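PDB 6K93: type III effector XopAI from Xanthomonas citri, which probably acts inside host plant cells as a secreted effector whose mono-ADP-ribosyltransferase fold appears suited to binding arginine-containing peptides. Local coordinates for residues Val185-Ala190 with Thr242-Phe247; Trp174-Tyr179 with Phe277-Asn282. All blocks are in the same frame, centred on the assembly; numbering follows the deposited sequence.

Contact 1 of 2, residues Val185-Ala190 with Thr242-Phe247; sequences VLEKEA and TDRRFF
E187 and R244 bring the two backbones together, their CA atoms 5.2 Å apart, where the type I turn E187-A190 meets the irregular link between strands 240-242 and 247-250. R244 then reaches along the turn, and a bend at chi3 (48°) brings its guanidinium edge side-on to the carbonyl of L186. R244 hydrogen-bonds to L186 O through NE (2.6 Å) and NH2 (2.8 Å), both bent (N-H...O 145° for NE), with the oxygen in the guanidinium plane. K188 N lies over one face, 3.6 Å above that plane and toward its rim, and W103 makes a cation-pi contact with R244. Two waters continue the junction: one joins L186 N to R244 O, the other E187 OE1 to R244 N. The side chain of E187 folds back at chi2 (-87°), pressing E187 CD to 3.3 Å from R245 CG. This is contact with the aliphatic stem: the salt bridges of the charged ends are made outside the contact, E187 OE2 with R234 and R245 NH2 with E224. D243 shapes the link through an Asx turn, D243 OD1 accepting from R245 N. The chemistry implies that a positive group here serves a neutral acceptor, while the nearby carboxylate is probably balanced mainly by R234.

Contact 2 of 2, residues Trp174-Tyr179 with Phe277-Asn282; sequences WTTDDY and FSERPN
T175 points its side chain at the bend S278-E279, and its two branches do different work there. With chi1 at 69°, OG1 lies between the backbone N and the carbonyl carbon, and T175 OG1 receives E279 N at 2.9 Å in a nearly straight bond (N-H...O 172°). The same hydroxyl is also bonded to Q172 O, which ties the loop bend to the last turn of helix 165-174. The methyl branch turns toward the serine, T175 CG2 lying 3.4 Å from S278 OG. That serine oxygen, anti to its own backbone N, accepts from R280 N at 3.0 Å and so closes an ST turn that shapes the bend. E283, just before strand 285-288, and E285, its first residue, form an E-x-E pattern like that of arginine-specific ADP-ribosyltransferases, so segment 277-282, just ahead of it, is consistent with the ARTT loop of that fold. Contacts to both glutamates lie close by: R280 NE forms a salt bridge with E283, while W174 NE1 bonds to E285. R280 turns the end of its guanidinium to the carbonyl of T175, both terminal nitrogens sharing one oxygen that lies near the guanidinium plane. R280 NH1 is 2.7 Å from T175 O, almost in line with the C=O bond (175°), and R280 NH2, at 2.9 Å, comes in more from the flank. Next to this grip, T176 sets its methyl against the E279 carboxylate, with T176 CG2 3.5 Å from E279 CD. The carboxylate oxygens have polar partners of their own, OE1 in a salt bridge with R142 on helix 136-156 and OE2 in a hydrogen bond with Q172. T176 OG1 serves its own segment, accepting from D178 N in a second ST turn, and is also hydrogen-bonded to A173 O in helix 165-174.

Beyond helix 165-174, the chain first meets contact 2 at 174-179, then contact 1 at 185-190, before helix 194-209 begins. The return segments come in the reverse order: 242-247 completes contact 1 after 51 intervening residues, and 277-282 completes contact 2 after 97, so the smaller loop lies wholly within the larger. Both join the linker between those two helices to connections among the strands, contact 1 between 240-242 and 247-250, contact 2 between 272-273 and 285-288. Their centres are about 20 Å apart on opposite sides of the chain's centre, yet they touch by packing, F246 CB lying 3.6 Å from W174 CH2.

Contact 1 of 2, residues Val185-Ala190 with Thr242-Phe247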
ATOM      1  N   VAL A 185       5.799  -3.781   5.591  1.00 11.28           N
ATOM      2  CA  VAL A 185       7.154  -3.297   5.850  1.00 13.05           C
ATOM      3  C   VAL A 185       7.221  -2.352   7.045  1.00 13.39           C
ATOM      4  O   VAL A 185       8.294  -2.226   7.651  1.00 13.49           O
ATOM      5  CB  VAL A 185       7.733  -2.635   4.585  1.00 13.25           C
ATOM      6  CG1 VAL A 185       7.081  -1.282   4.293  1.00 12.46           C
ATOM      7  CG2 VAL A 185       9.287  -2.504   4.695  1.00 14.95           C
ATOM      8  N   LEU A 186       6.118  -1.699   7.434  1.00 13.73           N
ATOM      9  CA  LEU A 186       6.120  -0.843   8.616  1.00 15.22           C
ATOM     10  C   LEU A 186       5.564  -1.533   9.859  1.00 15.97           C
ATOM     11  O   LEU A 186       5.458  -0.890  10.906  1.00 18.05           O
ATOM     12  CB  LEU A 186       5.338   0.452   8.341  1.00 14.49           C
ATOM     13  CG  LEU A 186       5.970   1.362   7.311  1.00 17.31           C
ATOM     14  CD1 LEU A 186       5.123   2.595   7.024  1.00 16.33           C
ATOM     15  CD2 LEU A 186       7.379   1.791   7.745  1.00 20.42           C
ATOM     16  N   GLU A 187       5.215  -2.817   9.779  1.00 15.27           N
ATOM     17  CA  GLU A 187       4.823  -3.551  10.973  1.00 16.13           C
ATOM     18  C   GLU A 187       5.981  -3.578  11.956  1.00 18.71           C
ATOM     19  O   GLU A 187       7.143  -3.669  11.569  1.00 17.78           O
ATOM     20  CB  GLU A 187       4.425  -4.977  10.615  1.00 16.77           C
ATOM     21  CG  GLU A 187       3.085  -5.100   9.899  1.00 16.98           C
ATOM     22  CD  GLU A 187       1.950  -5.193  10.872  1.00 18.93           C
ATOM     23  OE1 GLU A 187       1.647  -4.168  11.506  1.00 19.38           O
ATOM     24  OE2 GLU A 187       1.364  -6.283  11.049  1.00 19.71           O
ATOM     25  N   LYS A 188       5.652  -3.538  13.245  1.00 20.46           N
ATOM     26  CA  LYS A 188       6.698  -3.433  14.262  1.00 24.09           C
ATOM     27  C   LYS A 188       7.706  -4.573  14.156  1.00 24.77           C
ATOM     28  O   LYS A 188       8.921  -4.352  14.283  1.00 27.28           O
ATOM     29  CB  LYS A 188       6.069  -3.403  15.657  1.00 32.29           C
ATOM     30  CG  LYS A 188       7.052  -3.123  16.789  1.00 47.56           C
ATOM     31  CD  LYS A 188       7.095  -1.629  17.117  1.00 59.68           C
ATOM     32  CE  LYS A 188       8.495  -1.201  17.544  1.00 65.85           C
ATOM     33  NZ  LYS A 188       8.589   0.244  17.895  1.00 67.13           N
ATOM     34  N   GLU A 189       7.228  -5.800  13.955  1.00 24.64           N
ATOM     35  CA  GLU A 189       8.083  -6.979  13.977  1.00 28.28           C
ATOM     36  C   GLU A 189       8.599  -7.391  12.604  1.00 26.80           C
ATOM     37  O   GLU A 189       9.333  -8.384  12.509  1.00 29.44           O
ATOM     38  CB  GLU A 189       7.328  -8.165  14.590  1.00 38.84           C
ATOM     39  CG  GLU A 189       7.494  -8.298  16.092  1.00 52.00           C
ATOM     40  CD  GLU A 189       6.383  -9.117  16.735  1.00 66.47           C
ATOM     41  OE1 GLU A 189       6.087 -10.230  16.239  1.00 72.39           O
ATOM     42  OE2 GLU A 189       5.809  -8.649  17.739  1.00 71.71           O
ATOM     43  N   ALA A 190       8.260  -6.662  11.542  1.00 20.68           N
ATOM     44  CA  ALA A 190       8.743  -7.016  10.216  1.00 21.06           C
ATOM     45  C   ALA A 190      10.219  -6.695  10.063  1.00 20.78           C
ATOM     46  O   ALA A 190      10.739  -5.767  10.677  1.00 22.32           O
ATOM     47  CB  ALA A 190       7.946  -6.271   9.137  1.00 20.55           C
ATOM     48  N   THR A 242      -4.347   1.359  15.374  1.00 14.38           N
ATOM     49  CA  THR A 242      -3.561   2.152  14.436  1.00 15.33           C
ATOM     50  C   THR A 242      -2.834   1.151  13.549  1.00 14.73           C
ATOM     51  O   THR A 242      -1.880   0.508  13.976  1.00 15.29           O
ATOM     52  CB  THR A 242      -2.596   3.080  15.161  1.00 16.96           C
ATOM     53  OG1 THR A 242      -3.335   4.029  15.949  1.00 18.17           O
ATOM     54  CG2 THR A 242      -1.754   3.844  14.146  1.00 16.87           C
ATOM     55  N   ASP A 243      -3.340   0.962  12.341  1.00 13.51           N
ATOM     56  CA  ASP A 243      -2.859  -0.077  11.446  1.00 14.10           C
ATOM     57  C   ASP A 243      -1.513   0.336  10.862  1.00 14.58           C
ATOM     58  O   ASP A 243      -1.366   1.452  10.353  1.00 16.47           O
ATOM     59  CB  ASP A 243      -3.891  -0.315  10.336  1.00 15.25           C
ATOM     60  CG  ASP A 243      -3.729  -1.676   9.659  1.00 16.10           C
ATOM     61  OD1 ASP A 243      -2.658  -2.302   9.787  1.00 16.05           O
ATOM     62  OD2 ASP A 243      -4.703  -2.108   9.032  1.00 16.98           O
ATOM     63  N   ARG A 244      -0.519  -0.529  10.996  1.00 13.74           N
ATOM     64  CA  ARG A 244       0.787  -0.277  10.397  1.00 13.72           C
ATOM     65  C   ARG A 244       0.940  -0.935   9.036  1.00 13.22           C
ATOM     66  O   ARG A 244       1.995  -0.787   8.402  1.00 13.73           O
ATOM     67  CB  ARG A 244       1.900  -0.714  11.362  1.00 16.14           C
ATOM     68  CG  ARG A 244       1.772   0.018  12.701  1.00 20.22           C
ATOM     69  CD  ARG A 244       2.906  -0.219  13.683  1.00 25.13           C
ATOM     70  NE  ARG A 244       4.220  -0.070  13.095  1.00 29.61           N
ATOM     71  CZ  ARG A 244       5.290   0.377  13.750  1.00 29.56           C
ATOM     72  NH1 ARG A 244       5.191   0.752  15.024  1.00 33.48           N
ATOM     73  NH2 ARG A 244       6.457   0.458  13.123  1.00 27.27           N
ATOM     74  N   ARG A 245      -0.083  -1.654   8.586  1.00 12.35           N
ATOM     75  CA  ARG A 245      -0.087  -2.305   7.286  1.00 12.13           C
ATOM     76  C   ARG A 245      -0.735  -1.434   6.223  1.00 11.86           C
ATOM     77  O   ARG A 245      -1.525  -0.527   6.516  1.00 12.17           O
ATOM     78  CB  ARG A 245      -0.820  -3.662   7.357  1.00 12.13           C
ATOM     79  CG  ARG A 245      -0.205  -4.577   8.406  1.00 17.54           C
ATOM     80  CD  ARG A 245      -0.386  -6.115   8.050  1.00 31.32           C
ATOM     81  NE  ARG A 245      -1.719  -6.346   7.750  1.00 44.22           N
ATOM     82  CZ  ARG A 245      -2.296  -7.140   6.830  1.00 25.74           C
ATOM     83  NH1 ARG A 245      -1.675  -7.999   5.990  1.00 15.94           N
ATOM     84  NH2 ARG A 245      -3.587  -7.087   6.756  1.00 18.97           N
ATOM     85  N   PHE A 246      -0.390  -1.735   4.969  1.00 11.53           N
ATOM     86  CA  PHE A 246      -1.224  -1.401   3.818  1.00 11.23           C
ATOM     87  C   PHE A 246      -2.393  -2.372   3.831  1.00 11.74           C
ATOM     88  O   PHE A 246      -2.253  -3.549   3.499  1.00 12.61           O
ATOM     89  CB  PHE A 246      -0.438  -1.488   2.522  1.00  9.96           C
ATOM     90  CG  PHE A 246       0.617  -0.443   2.423  1.00 10.90           C
ATOM     91  CD1 PHE A 246       1.842  -0.656   2.990  1.00 11.79           C
ATOM     92  CD2 PHE A 246       0.370   0.766   1.788  1.00 11.83           C
ATOM     93  CE1 PHE A 246       2.828   0.317   2.939  1.00 12.67           C
ATOM     94  CE2 PHE A 246       1.336   1.729   1.750  1.00 13.04           C
ATOM     95  CZ  PHE A 246       2.569   1.497   2.323  1.00 13.15           C
ATOM     96  N   PHE A 247      -3.556  -1.889   4.236  1.00 10.84           N
ATOM     97  CA  PHE A 247      -4.719  -2.738   4.446  1.00 10.90           C
ATOM     98  C   PHE A 247      -5.660  -2.621   3.255  1.00 10.49           C
ATOM     99  O   PHE A 247      -6.153  -1.528   2.942  1.00 10.87           O
ATOM    100  CB  PHE A 247      -5.457  -2.325   5.710  1.00 11.38           C
ATOM    101  CG  PHE A 247      -6.644  -3.192   6.041  1.00 12.25           C
ATOM    102  CD1 PHE A 247      -6.482  -4.551   6.314  1.00 12.43           C
ATOM    103  CD2 PHE A 247      -7.909  -2.639   6.102  1.00 13.00           C
ATOM    104  CE1 PHE A 247      -7.590  -5.333   6.638  1.00 12.94           C
ATOM    105  CE2 PHE A 247      -9.000  -3.426   6.419  1.00 12.66           C
ATOM    106  CZ  PHE A 247      -8.844  -4.760   6.689  1.00 12.52           C
TER
HETATM  107  O   HOH W   1       3.433  -1.713   6.233  1.00 14.23           O
HETATM  108  O   HOH W   2      -0.818  -3.360  12.255  1.00 18.45           O

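Contact 2 of 2, residues Trp174-Tyr179 with Phe277-Asn282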
ATOM      1  N   TRP A 174       1.236  -1.845  -6.578  1.00 10.42           N
ATOM      2  CA  TRP A 174       0.606  -2.478  -5.434  1.00 10.79           C
ATOM      3  C   TRP A 174      -0.329  -3.600  -5.872  1.00 11.01           C
ATOM      4  O   TRP A 174      -0.446  -4.619  -5.190  1.00 11.18           O
ATOM      5  CB  TRP A 174      -0.148  -1.443  -4.605  1.00 10.87           C
ATOM      6  CG  TRP A 174      -1.085  -2.096  -3.656  1.00 10.63           C
ATOM      7  CD1 TRP A 174      -2.436  -2.322  -3.866  1.00 10.36           C
ATOM      8  CD2 TRP A 174      -0.775  -2.727  -2.421  1.00  9.80           C
ATOM      9  NE1 TRP A 174      -2.969  -3.011  -2.813  1.00 10.89           N
ATOM     10  CE2 TRP A 174      -1.966  -3.276  -1.916  1.00 10.46           C
ATOM     11  CE3 TRP A 174       0.393  -2.864  -1.682  1.00 10.52           C
ATOM     12  CZ2 TRP A 174      -2.015  -3.938  -0.717  1.00 11.27           C
ATOM     13  CZ3 TRP A 174       0.343  -3.521  -0.482  1.00 11.23           C
ATOM     14  CH2 TRP A 174      -0.844  -4.046   0.007  1.00 11.82           C
ATOM     15  N   THR A 175      -1.012  -3.436  -6.999  1.00 10.86           N
ATOM     16  CA  THR A 175      -1.965  -4.436  -7.451  1.00 12.37           C
ATOM     17  C   THR A 175      -1.321  -5.587  -8.218  1.00 13.12           C
ATOM     18  O   THR A 175      -2.035  -6.456  -8.729  1.00 15.38           O
ATOM     19  CB  THR A 175      -3.065  -3.791  -8.307  1.00 11.78           C
ATOM     20  OG1 THR A 175      -2.568  -3.334  -9.575  1.00 12.33           O
ATOM     21  CG2 THR A 175      -3.701  -2.614  -7.562  1.00 12.76           C
ATOM     22  N   THR A 176       0.010  -5.634  -8.279  1.00 13.61           N
ATOM     23  CA  THR A 176       0.742  -6.771  -8.815  1.00 13.30           C
ATOM     24  C   THR A 176       1.259  -7.612  -7.642  1.00 12.78           C
ATOM     25  O   THR A 176       1.099  -7.259  -6.470  1.00 12.07           O
ATOM     26  CB  THR A 176       1.893  -6.323  -9.711  1.00 13.79           C
ATOM     27  OG1 THR A 176       2.983  -5.839  -8.898  1.00 12.54           O
ATOM     28  CG2 THR A 176       1.449  -5.250 -10.699  1.00 14.66           C
ATOM     29  N   ASP A 177       1.962  -8.705  -7.962  1.00 12.38           N
ATOM     30  CA  ASP A 177       2.556  -9.540  -6.939  1.00 13.40           C
ATOM     31  C   ASP A 177       3.653  -8.815  -6.165  1.00 13.09           C
ATOM     32  O   ASP A 177       4.085  -9.322  -5.123  1.00 14.22           O
ATOM     33  CB  ASP A 177       3.135 -10.793  -7.584  1.00 18.65           C
ATOM     34  CG  ASP A 177       2.055 -11.713  -8.145  1.00 25.65           C
ATOM     35  OD1 ASP A 177       0.916 -11.666  -7.634  1.00 28.76           O
ATOM     36  OD2 ASP A 177       2.342 -12.459  -9.104  1.00 29.79           O
ATOM     37  N   ASP A 178       4.101  -7.644  -6.631  1.00 12.93           N
ATOM     38  CA  ASP A 178       5.071  -6.856  -5.874  1.00 13.49           C
ATOM     39  C   ASP A 178       4.576  -6.462  -4.489  1.00 13.32           C
ATOM     40  O   ASP A 178       5.377  -6.057  -3.648  1.00 14.01           O
ATOM     41  CB  ASP A 178       5.431  -5.555  -6.620  1.00 15.15           C
ATOM     42  CG  ASP A 178       6.182  -5.787  -7.937  1.00 19.31           C
ATOM     43  OD1 ASP A 178       6.410  -6.934  -8.310  1.00 19.93           O
ATOM     44  OD2 ASP A 178       6.512  -4.772  -8.580  1.00 21.13           O
ATOM     45  N   TYR A 179       3.273  -6.540  -4.230  1.00 12.86           N
ATOM     46  CA  TYR A 179       2.741  -6.062  -2.958  1.00 12.67           C
ATOM     47  C   TYR A 179       3.379  -6.733  -1.756  1.00 12.61           C
ATOM     48  O   TYR A 179       3.407  -6.153  -0.661  1.00 11.93           O
ATOM     49  CB  TYR A 179       1.227  -6.282  -2.882  1.00 12.57           C
ATOM     50  CG  TYR A 179       0.736  -7.698  -2.586  1.00 15.48           C
ATOM     51  CD1 TYR A 179       0.806  -8.694  -3.539  1.00 14.31           C
ATOM     52  CD2 TYR A 179       0.219  -8.039  -1.334  1.00 19.42           C
ATOM     53  CE1 TYR A 179       0.362  -9.987  -3.285  1.00 16.66           C
ATOM     54  CE2 TYR A 179      -0.238  -9.324  -1.072  1.00 21.15           C
ATOM     55  CZ  TYR A 179      -0.153 -10.290  -2.060  1.00 20.88           C
ATOM     56  OH  TYR A 179      -0.595 -11.591  -1.829  1.00 23.08           O
ATOM     57  N   PHE A 277      -6.439   2.409 -11.231  1.00 15.23           N
ATOM     58  CA  PHE A 277      -5.003   2.235 -11.401  1.00 14.81           C
ATOM     59  C   PHE A 277      -4.596   0.781 -11.423  1.00 15.96           C
ATOM     60  O   PHE A 277      -3.473   0.475 -11.803  1.00 15.15           O
ATOM     61  CB  PHE A 277      -4.275   2.985 -10.283  1.00 13.49           C
ATOM     62  CG  PHE A 277      -4.846   4.330 -10.057  1.00 14.79           C
ATOM     63  CD1 PHE A 277      -4.708   5.295 -11.042  1.00 16.69           C
ATOM     64  CD2 PHE A 277      -5.569   4.622  -8.926  1.00 14.95           C
ATOM     65  CE1 PHE A 277      -5.273   6.548 -10.884  1.00 17.49           C
ATOM     66  CE2 PHE A 277      -6.122   5.869  -8.745  1.00 16.12           C
ATOM     67  CZ  PHE A 277      -5.994   6.827  -9.725  1.00 17.08           C
ATOM     68  N   SER A 278      -5.497  -0.112 -11.067  1.00 15.71           N
ATOM     69  CA  SER A 278      -5.172  -1.509 -10.858  1.00 16.39           C
ATOM     70  C   SER A 278      -4.938  -2.232 -12.175  1.00 16.54           C
ATOM     71  O   SER A 278      -5.524  -1.913 -13.220  1.00 18.32           O
ATOM     72  CB  SER A 278      -6.319  -2.179 -10.109  1.00 15.65           C
ATOM     73  OG  SER A 278      -6.041  -3.536  -9.854  1.00 14.35           O
ATOM     74  N   GLU A 279      -4.092  -3.254 -12.097  1.00 17.92           N
ATOM     75  CA  GLU A 279      -3.905  -4.207 -13.176  1.00 21.29           C
ATOM     76  C   GLU A 279      -5.017  -5.226 -13.276  1.00 23.14           C
ATOM     77  O   GLU A 279      -5.039  -5.985 -14.248  1.00 26.18           O
ATOM     78  CB  GLU A 279      -2.576  -4.950 -12.995  1.00 24.58           C
ATOM     79  CG  GLU A 279      -1.440  -4.042 -13.203  1.00 27.77           C
ATOM     80  CD  GLU A 279      -0.201  -4.729 -13.741  1.00 30.47           C
ATOM     81  OE1 GLU A 279      -0.158  -5.978 -13.794  1.00 30.72           O
ATOM     82  OE2 GLU A 279       0.699  -3.973 -14.080  1.00 30.72           O
ATOM     83  N   ARG A 280      -5.915  -5.273 -12.302  1.00 24.19           N
ATOM     84  CA  ARG A 280      -7.107  -6.118 -12.362  1.00 28.16           C
ATOM     85  C   ARG A 280      -8.312  -5.179 -12.405  1.00 33.13           C
ATOM     86  O   ARG A 280      -8.907  -4.870 -11.368  1.00 27.36           O
ATOM     87  CB  ARG A 280      -7.139  -7.099 -11.193  1.00 31.34           C
ATOM     88  CG  ARG A 280      -6.267  -8.334 -11.502  1.00 35.21           C
ATOM     89  CD  ARG A 280      -6.278  -9.357 -10.379  1.00 36.79           C
ATOM     90  NE  ARG A 280      -5.918  -8.734  -9.109  1.00 35.21           N
ATOM     91  CZ  ARG A 280      -4.732  -8.197  -8.849  1.00 33.21           C
ATOM     92  NH1 ARG A 280      -3.772  -8.239  -9.764  1.00 37.33           N
ATOM     93  NH2 ARG A 280      -4.500  -7.636  -7.674  1.00 27.12           N
ATOM     94  N   PRO A 281      -8.678  -4.684 -13.595  1.00 45.23           N
ATOM     95  CA  PRO A 281      -9.744  -3.661 -13.659  1.00 48.45           C
ATOM     96  C   PRO A 281     -11.122  -4.175 -13.263  1.00 46.62           C
ATOM     97  O   PRO A 281     -12.013  -3.358 -12.999  1.00 50.11           O
ATOM     98  CB  PRO A 281      -9.715  -3.207 -15.130  1.00 52.86           C
ATOM     99  CG  PRO A 281      -8.315  -3.521 -15.601  1.00 55.50           C
ATOM    100  CD  PRO A 281      -7.948  -4.800 -14.870  1.00 53.15           C
ATOM    101  N   ASN A 282     -11.329  -5.496 -13.192  1.00 44.04           N
ATOM    102  CA  ASN A 282     -12.614  -6.001 -12.728  1.00 45.77           C
ATOM    103  C   ASN A 282     -12.751  -5.960 -11.210  1.00 40.49           C
ATOM    104  O   ASN A 282     -13.842  -6.239 -10.702  1.00 44.67           O
ATOM    105  CB  ASN A 282     -12.832  -7.427 -13.219  1.00 52.32           C
ATOM    106  CG  ASN A 282     -13.438  -7.473 -14.598  1.00 56.88           C
ATOM    107  OD1 ASN A 282     -14.186  -6.579 -14.989  1.00 59.03           O
ATOM    108  ND2 ASN A 282     -13.109  -8.514 -15.352  1.00 56.89           N
TER